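Uncharacterized conserved protein (Vibrio parahaemolyticus, PDB 3MUQ) is of unknown function but, as a probably exported member of the periplasmic-binding-protein superfamily, may bind a small solute outside the cytoplasm. Local coordinates at residues Asn84-Val89 against Tyr167-Arg172; Phe118-Asp123 against Tyr147-Gln152. All coordinates share one frame; numbering follows the deposited sequence.

Contact 1 (Asn84-Val89 against Tyr167-Arg172); sequences NDFVIV and YTMSDR
An antiparallel strand pair in the PBP-like fold joins Phe86-Val89, on the long strand 78-90, to Thr168-Asp171. Two hydrogen-bonded pairs, Val87 with Ser170 and Val89 with Thr168, each close a two-bond ring; Val87 N reaches Ser170 O at 2.8 Å. Val87, Val89, Thr168 and Ser170 share one face, where Val89 CG2 and Thr168 CG2 lie side by side at 3.6 Å, while Thr168 OG1 turns to the backbone O of Ile119. On the other face Ile88 CD1 rests against Met169 CG at 3.7 Å. Met169, a selenomethionine, runs extended to SE, which lies obliquely 5.1 Å from the centroid of the Phe86 ring, a Met-aromatic contact next to helix 126-138; the bend at chi3 (80°) places CE beside Phe86 CD1. Asp171 is the N-cap of helix 172-178, its side chain bonding to Thr174. Arg172, the first helical residue, reaches across to strand 78-90: its N donates to Asp85 O, and its guanidinium carries Val87 CG1 over one face. The salt bridge is side-on, Arg172 NH2 on the syn lone pair of Asp85 OD1 at 3.0 Å and Arg172 NE 2.6 Å from Asp85 OD2. Asn225 ND2 of the second subunit bonds the same OD2.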
ATOM      1  N   ASN A  84       0.121   6.791   6.352  1.00 20.76           N
ATOM      2  CA  ASN A  84       1.079   7.281   7.356  1.00 20.60           C
ATOM      3  C   ASN A  84       0.461   7.383   8.749  1.00 21.53           C
ATOM      4  O   ASN A  84      -0.475   8.155   8.962  1.00 24.20           O
ATOM      5  CB  ASN A  84       1.634   8.646   6.942  1.00 25.44           C
ATOM      6  CG  ASN A  84       2.852   8.529   6.072  1.00 35.19           C
ATOM      7  OD1 ASN A  84       3.429   7.445   5.928  1.00 35.94           O
ATOM      8  ND2 ASN A  84       3.271   9.650   5.495  1.00 45.42           N
ATOM      9  N   ASP A  85       1.015   6.631   9.696  1.00 17.99           N
ATOM     10  CA  ASP A  85       0.404   6.403  11.003  1.00 21.09           C
ATOM     11  C   ASP A  85       1.483   6.617  12.078  1.00 24.91           C
ATOM     12  O   ASP A  85       2.336   5.758  12.294  1.00 22.05           O
ATOM     13  CB  ASP A  85      -0.143   4.966  11.025  1.00 16.20           C
ATOM     14  CG  ASP A  85      -0.757   4.567  12.354  1.00 24.02           C
ATOM     15  OD1 ASP A  85      -1.157   5.450  13.147  1.00 25.17           O
ATOM     16  OD2 ASP A  85      -0.858   3.337  12.588  1.00 22.57           O
ATOM     17  N   PHE A  86       1.449   7.770  12.739  1.00 20.60           N
ATOM     18  CA  PHE A  86       2.500   8.140  13.687  1.00 20.41           C
ATOM     19  C   PHE A  86       1.982   8.178  15.119  1.00 19.46           C
ATOM     20  O   PHE A  86       0.819   8.513  15.356  1.00 16.59           O
ATOM     21  CB  PHE A  86       3.119   9.490  13.311  1.00 18.86           C
ATOM     22  CG  PHE A  86       3.907   9.457  12.035  1.00 17.16           C
ATOM     23  CD1 PHE A  86       5.228   9.028  12.032  1.00 23.32           C
ATOM     24  CD2 PHE A  86       3.321   9.843  10.836  1.00 19.45           C
ATOM     25  CE1 PHE A  86       5.959   8.981  10.858  1.00 21.35           C
ATOM     26  CE2 PHE A  86       4.046   9.798   9.641  1.00 21.15           C
ATOM     27  CZ  PHE A  86       5.369   9.363   9.656  1.00 23.49           C
ATOM     28  N   VAL A  87       2.839   7.820  16.073  1.00 12.89           N
ATOM     29  CA  VAL A  87       2.473   7.875  17.485  1.00 17.96           C
ATOM     30  C   VAL A  87       3.587   8.532  18.288  1.00 17.26           C
ATOM     31  O   VAL A  87       4.740   8.541  17.859  1.00 17.23           O
ATOM     32  CB  VAL A  87       2.188   6.473  18.072  1.00 18.91           C
ATOM     33  CG1 VAL A  87       1.047   5.783  17.301  1.00 16.51           C
ATOM     34  CG2 VAL A  87       3.455   5.615  18.063  1.00 14.94           C
ATOM     35  N   ILE A  88       3.235   9.087  19.444  1.00 14.68           N
ATOM     36  CA  ILE A  88       4.218   9.685  20.330  1.00 13.79           C
ATOM     37  C   ILE A  88       4.443   8.705  21.468  1.00 17.80           C
ATOM     38  O   ILE A  88       3.515   8.353  22.191  1.00 19.67           O
ATOM     39  CB  ILE A  88       3.749  11.027  20.946  1.00 17.56           C
ATOM     40  CG1 ILE A  88       3.339  12.034  19.872  1.00 15.43           C
ATOM     41  CG2 ILE A  88       4.846  11.603  21.877  1.00 15.36           C
ATOM     42  CD1 ILE A  88       4.419  12.307  18.794  1.00 20.88           C
ATOM     43  N   VAL A  89       5.673   8.238  21.609  1.00 18.38           N
ATOM     44  CA  VAL A  89       5.992   7.312  22.679  1.00 16.75           C
ATOM     45  C   VAL A  89       6.920   7.984  23.689  1.00 23.58           C
ATOM     46  O   VAL A  89       7.584   8.976  23.376  1.00 21.06           O
ATOM     47  CB  VAL A  89       6.627   6.033  22.128  1.00 20.60           C
ATOM     48  CG1 VAL A  89       5.774   5.491  20.947  1.00 17.13           C
ATOM     49  CG2 VAL A  89       8.060   6.293  21.710  1.00 15.42           C
ATOM     50  N   TYR A 167      11.049  11.092  25.027  1.00 18.96           N
ATOM     51  CA  TYR A 167       9.952  11.022  24.081  1.00 14.30           C
ATOM     52  C   TYR A 167      10.490  10.969  22.657  1.00 16.25           C
ATOM     53  O   TYR A 167      11.572  11.469  22.378  1.00 20.31           O
ATOM     54  CB  TYR A 167       9.075  12.264  24.219  1.00 14.43           C
ATOM     55  CG  TYR A 167       8.369  12.369  25.555  1.00 18.73           C
ATOM     56  CD1 TYR A 167       7.075  11.876  25.727  1.00 18.90           C
ATOM     57  CD2 TYR A 167       8.994  12.972  26.643  1.00 17.14           C
ATOM     58  CE1 TYR A 167       6.426  11.977  26.965  1.00 14.77           C
ATOM     59  CE2 TYR A 167       8.355  13.087  27.879  1.00 20.14           C
ATOM     60  CZ  TYR A 167       7.072  12.592  28.031  1.00 20.79           C
ATOM     61  OH  TYR A 167       6.448  12.710  29.250  1.00 20.43           O
ATOM     62  N   THR A 168       9.722  10.370  21.760  1.00 14.61           N
ATOM     63  CA  THR A 168       9.990  10.485  20.329  1.00 17.63           C
ATOM     64  C   THR A 168       8.688  10.274  19.535  1.00 18.07           C
ATOM     65  O   THR A 168       7.681   9.788  20.076  1.00 16.53           O
ATOM     66  CB  THR A 168      11.099   9.488  19.868  1.00 19.13           C
ATOM     67  OG1 THR A 168      11.623   9.898  18.600  1.00 19.24           O
ATOM     68  CG2 THR A 168      10.564   8.065  19.753  1.00 19.74           C
HETATM   69  N   MSE A 169       8.703  10.673  18.268  1.00 14.74           N
HETATM   70  CA  MSE A 169       7.615  10.337  17.350  1.00 18.75           C
HETATM   71  C   MSE A 169       8.033   9.186  16.450  1.00 17.97           C
HETATM   72  O   MSE A 169       9.067   9.257  15.778  1.00 20.47           O
HETATM   73  CB  MSE A 169       7.252  11.535  16.477  1.00 24.53           C
HETATM   74  CG  MSE A 169       6.042  11.276  15.587  1.00 30.40           C
HETATM   75 SE   MSE A 169       5.652  12.823  14.483  0.78 27.73          SE
HETATM   76  CE  MSE A 169       6.978  12.560  13.086  1.00 16.64           C
ATOM     77  N   SER A 170       7.232   8.131  16.426  1.00 16.76           N
ATOM     78  CA  SER A 170       7.561   6.948  15.632  1.00 14.09           C
ATOM     79  C   SER A 170       6.431   6.572  14.702  1.00 19.30           C
ATOM     80  O   SER A 170       5.269   6.831  15.012  1.00 16.14           O
ATOM     81  CB  SER A 170       7.797   5.764  16.561  1.00 16.90           C
ATOM     82  OG  SER A 170       8.153   4.603  15.836  1.00 15.64           O
ATOM     83  N   ASP A 171       6.743   5.936  13.574  1.00 12.15           N
ATOM     84  CA  ASP A 171       5.677   5.306  12.813  1.00 14.98           C
ATOM     85  C   ASP A 171       5.219   4.136  13.668  1.00 17.85           C
ATOM     86  O   ASP A 171       6.026   3.547  14.391  1.00 20.90           O
ATOM     87  CB  ASP A 171       6.180   4.798  11.473  1.00 13.64           C
ATOM     88  CG  ASP A 171       7.189   3.689  11.634  1.00 25.34           C
ATOM     89  OD1 ASP A 171       8.397   3.995  11.795  1.00 22.08           O
ATOM     90  OD2 ASP A 171       6.770   2.512  11.610  1.00 20.55           O
ATOM     91  N   ARG A 172       3.937   3.790  13.614  1.00 13.60           N
ATOM     92  CA  ARG A 172       3.449   2.699  14.454  1.00 14.28           C
ATOM     93  C   ARG A 172       4.143   1.357  14.175  1.00 14.55           C
ATOM     94  O   ARG A 172       4.346   0.544  15.080  1.00 19.12           O
ATOM     95  CB  ARG A 172       1.931   2.529  14.328  1.00 11.96           C
ATOM     96  CG  ARG A 172       1.333   1.673  15.470  1.00 16.43           C
ATOM     97  CD  ARG A 172      -0.188   1.459  15.327  1.00 15.05           C
ATOM     98  NE  ARG A 172      -0.916   2.712  15.120  1.00 19.11           N
ATOM     99  CZ  ARG A 172      -1.512   3.392  16.096  1.00 18.19           C
ATOM    100  NH1 ARG A 172      -1.462   2.933  17.339  1.00 20.07           N
ATOM    101  NH2 ARG A 172      -2.138   4.535  15.834  1.00 19.52           N
TER

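Contact 2 (Phe118-Asp123 against Tyr147-Gln152); sequences FISRGD and YRSVGQ
Strands 118-120 and 147-149 of a beta-alpha-beta unit, linked through helix 126-138, run parallel, and their backbone bonds alternate from one to the other. Arg148 takes part twice: its N donates to Phe118 O at 2.8 Å, and its O accepts from Ser120 N at 2.7 Å. Ser120 O then receives Val150 N at 3.0 Å, and beyond the strand ends Arg121 O takes Gln152 N at 3.0 Å, a more bent bond (142° at the hydrogen) lying in the carbonyl plane. Phe118 and Tyr147 point the same way from neighbouring strands; their ring planes are nearly parallel (7° apart) but displaced from one another, and the rings meet rim to rim, with Phe118 CD2 3.6 Å from Tyr147 CE1. Tyr147 carries its CG anti to the backbone N (chi1 -173°), which lays the ring along the strand and brings OH to 3.1 Å from Ser120 CB. Both hydroxyls are satisfied by one carboxylate, Glu131 of helix 126-138: Ser120 OG pairs with its OE1 and Tyr147 OH with its OE2. Ser120 OG also accepts a weak bond from Gly122 N. Farther along, Arg121 NH2 forms a salt bridge with Asp123 OD2 at 3.0 Å, while its NH1 donates to the C-terminal Leu237 O; Asp123 OD1 bonds to Ser125. The carboxylate of Asp123 is thus shared between the arginine and a serine. With one carboxylate holding a hydroxyl from each strand, Glu131 ties both to the connecting helix, and its negative charge is probably eased by those two bonds.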
ATOM      1  N   PHE A 118      13.870  14.540  24.292  1.00 14.52           N
ATOM      2  CA  PHE A 118      13.225  14.226  23.014  1.00 16.37           C
ATOM      3  C   PHE A 118      14.255  13.792  21.986  1.00 13.95           C
ATOM      4  O   PHE A 118      15.224  14.501  21.721  1.00 19.43           O
ATOM      5  CB  PHE A 118      12.442  15.429  22.474  1.00 16.12           C
ATOM      6  CG  PHE A 118      11.624  15.107  21.266  1.00 21.36           C
ATOM      7  CD1 PHE A 118      10.281  14.764  21.393  1.00 17.25           C
ATOM      8  CD2 PHE A 118      12.202  15.113  20.000  1.00 19.64           C
ATOM      9  CE1 PHE A 118       9.537  14.446  20.281  1.00 25.54           C
ATOM     10  CE2 PHE A 118      11.461  14.793  18.886  1.00 18.92           C
ATOM     11  CZ  PHE A 118      10.127  14.462  19.024  1.00 22.51           C
ATOM     12  N   ILE A 119      14.058  12.613  21.418  1.00 19.26           N
ATOM     13  CA  ILE A 119      15.021  12.086  20.465  1.00 16.59           C
ATOM     14  C   ILE A 119      14.499  12.292  19.047  1.00 17.87           C
ATOM     15  O   ILE A 119      13.424  11.799  18.698  1.00 15.60           O
ATOM     16  CB  ILE A 119      15.271  10.578  20.683  1.00 14.75           C
ATOM     17  CG1 ILE A 119      15.482  10.268  22.181  1.00 14.89           C
ATOM     18  CG2 ILE A 119      16.447  10.101  19.804  1.00 14.70           C
ATOM     19  CD1 ILE A 119      16.550  11.123  22.855  1.00 11.29           C
ATOM     20  N   SER A 120      15.259  13.017  18.233  1.00 16.75           N
ATOM     21  CA  SER A 120      14.913  13.174  16.826  1.00 16.03           C
ATOM     22  C   SER A 120      15.828  12.291  15.975  1.00 21.08           C
ATOM     23  O   SER A 120      17.003  12.111  16.293  1.00 21.45           O
ATOM     24  CB  SER A 120      15.047  14.633  16.398  1.00 20.28           C
ATOM     25  OG  SER A 120      15.039  14.722  14.984  1.00 23.92           O
ATOM     26  N   ARG A 121      15.284  11.734  14.900  1.00 21.11           N
ATOM     27  CA  ARG A 121      16.084  10.985  13.942  1.00 10.78           C
ATOM     28  C   ARG A 121      17.177  11.874  13.329  1.00 18.15           C
ATOM     29  O   ARG A 121      18.292  11.411  13.100  1.00 21.38           O
ATOM     30  CB  ARG A 121      15.180  10.398  12.859  1.00 15.34           C
ATOM     31  CG  ARG A 121      14.252   9.320  13.400  1.00 15.08           C
ATOM     32  CD  ARG A 121      13.433   8.682  12.301  1.00 24.04           C
ATOM     33  NE  ARG A 121      14.253   8.205  11.190  1.00 20.27           N
ATOM     34  CZ  ARG A 121      13.774   7.445  10.205  1.00 28.23           C
ATOM     35  NH1 ARG A 121      12.499   7.060  10.225  1.00 24.50           N
ATOM     36  NH2 ARG A 121      14.564   7.053   9.214  1.00 23.05           N
ATOM     37  N   GLY A 122      16.863  13.148  13.088  1.00 12.31           N
ATOM     38  CA  GLY A 122      17.849  14.102  12.587  1.00 16.39           C
ATOM     39  C   GLY A 122      18.580  13.628  11.339  1.00 21.07           C
ATOM     40  O   GLY A 122      19.753  13.913  11.150  1.00 25.53           O
ATOM     41  N   ASP A 123      17.883  12.885  10.489  1.00 22.04           N
ATOM     42  CA  ASP A 123      18.512  12.242   9.334  1.00 21.90           C
ATOM     43  C   ASP A 123      17.824  12.600   7.996  1.00 24.71           C
ATOM     44  O   ASP A 123      18.095  11.977   6.958  1.00 24.82           O
ATOM     45  CB  ASP A 123      18.517  10.720   9.538  1.00 13.14           C
ATOM     46  CG  ASP A 123      17.122  10.116   9.461  1.00 20.41           C
ATOM     47  OD1 ASP A 123      16.139  10.895   9.497  1.00 17.05           O
ATOM     48  OD2 ASP A 123      17.009   8.866   9.357  1.00 22.40           O
ATOM     49  N   TYR A 147      16.549  18.297  23.842  1.00 22.19           N
ATOM     50  CA  TYR A 147      16.400  17.895  22.449  1.00 20.73           C
ATOM     51  C   TYR A 147      17.666  17.278  21.872  1.00 24.38           C
ATOM     52  O   TYR A 147      18.708  17.923  21.839  1.00 30.35           O
ATOM     53  CB  TYR A 147      15.957  19.077  21.590  1.00 23.35           C
ATOM     54  CG  TYR A 147      15.612  18.703  20.158  1.00 25.00           C
ATOM     55  CD1 TYR A 147      14.368  18.173  19.834  1.00 21.20           C
ATOM     56  CD2 TYR A 147      16.526  18.892  19.132  1.00 24.72           C
ATOM     57  CE1 TYR A 147      14.049  17.830  18.523  1.00 22.53           C
ATOM     58  CE2 TYR A 147      16.214  18.548  17.825  1.00 24.68           C
ATOM     59  CZ  TYR A 147      14.979  18.024  17.523  1.00 25.77           C
ATOM     60  OH  TYR A 147      14.675  17.697  16.209  1.00 29.65           O
ATOM     61  N   ARG A 148      17.565  16.031  21.411  1.00 19.96           N
ATOM     62  CA  ARG A 148      18.723  15.316  20.874  1.00 20.16           C
ATOM     63  C   ARG A 148      18.471  14.746  19.477  1.00 24.82           C
ATOM     64  O   ARG A 148      17.610  13.890  19.290  1.00 29.74           O
ATOM     65  CB  ARG A 148      19.136  14.196  21.827  1.00 25.46           C
ATOM     66  CG  ARG A 148      19.649  14.706  23.155  1.00 43.49           C
ATOM     67  CD  ARG A 148      20.043  13.566  24.061  1.00 56.17           C
ATOM     68  NE  ARG A 148      21.351  13.004  23.732  1.00 58.71           N
ATOM     69  CZ  ARG A 148      22.457  13.237  24.431  1.00 57.45           C
ATOM     70  NH1 ARG A 148      22.413  14.027  25.494  1.00 59.75           N
ATOM     71  NH2 ARG A 148      23.605  12.681  24.071  1.00 53.16           N
ATOM     72  N   SER A 149      19.248  15.221  18.515  1.00 24.76           N
ATOM     73  CA  SER A 149      19.144  14.836  17.116  1.00 29.40           C
ATOM     74  C   SER A 149      20.274  13.853  16.817  1.00 29.51           C
ATOM     75  O   SER A 149      21.415  14.261  16.612  1.00 33.81           O
ATOM     76  CB  SER A 149      19.271  16.094  16.242  1.00 29.62           C
ATOM     77  OG  SER A 149      18.996  15.825  14.878  1.00 32.63           O
ATOM     78  N   VAL A 150      19.958  12.559  16.804  1.00 25.52           N
ATOM     79  CA  VAL A 150      20.988  11.523  16.824  1.00 27.51           C
ATOM     80  C   VAL A 150      21.565  11.159  15.459  1.00 31.92           C
ATOM     81  O   VAL A 150      22.645  10.577  15.384  1.00 36.53           O
ATOM     82  CB  VAL A 150      20.500  10.224  17.518  1.00 37.53           C
ATOM     83  CG1 VAL A 150      20.352  10.443  19.014  1.00 35.29           C
ATOM     84  CG2 VAL A 150      19.188   9.707  16.882  1.00 30.29           C
ATOM     85  N   GLY A 151      20.851  11.494  14.389  1.00 26.06           N
ATOM     86  CA  GLY A 151      21.274  11.141  13.042  1.00 22.88           C
ATOM     87  C   GLY A 151      21.208   9.653  12.723  1.00 26.30           C
ATOM     88  O   GLY A 151      22.151   9.095  12.175  1.00 22.25           O
ATOM     89  N   GLN A 152      20.088   9.013  13.044  1.00 26.54           N
ATOM     90  CA  GLN A 152      19.959   7.559  12.937  1.00 24.35           C
ATOM     91  C   GLN A 152      18.551   7.179  12.460  1.00 21.15           C
ATOM     92  O   GLN A 152      17.664   8.018  12.394  1.00 19.12           O
ATOM     93  CB  GLN A 152      20.232   6.892  14.305  1.00 28.42           C
ATOM     94  CG  GLN A 152      21.650   7.067  14.866  1.00 38.26           C
ATOM     95  CD  GLN A 152      22.726   6.374  14.033  1.00 48.61           C
ATOM     96  OE1 GLN A 152      22.430   5.498  13.219  1.00 53.08           O
ATOM     97  NE2 GLN A 152      23.983   6.764  14.240  1.00 52.07           N
TER

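Overall arrangement
Contacts 1 and 2 lie about 14 Å apart, centre to centre, on the same side of the chain's centre. Along the chain, strand 78-90 comes first, then strand 118-120, helix 126-138, strand 147-149, helix 154-163 and strand 168-171, so both strands of contact 2 fall between the two of contact 1. The mixed sheet of contact 1 and the two-stranded parallel sheet of contact 2 meet where Ile119 N lies 2.9 Å from Tyr167 O, a probable hydrogen bond. Helices 126-138 and 154-163 pack against both contacts. Together they probably build one lobe of a two-lobed periplasmic-binding-protein fold, strand 78-90 leading in from the rest of the sheet; contact 1 additionally faces the second subunit.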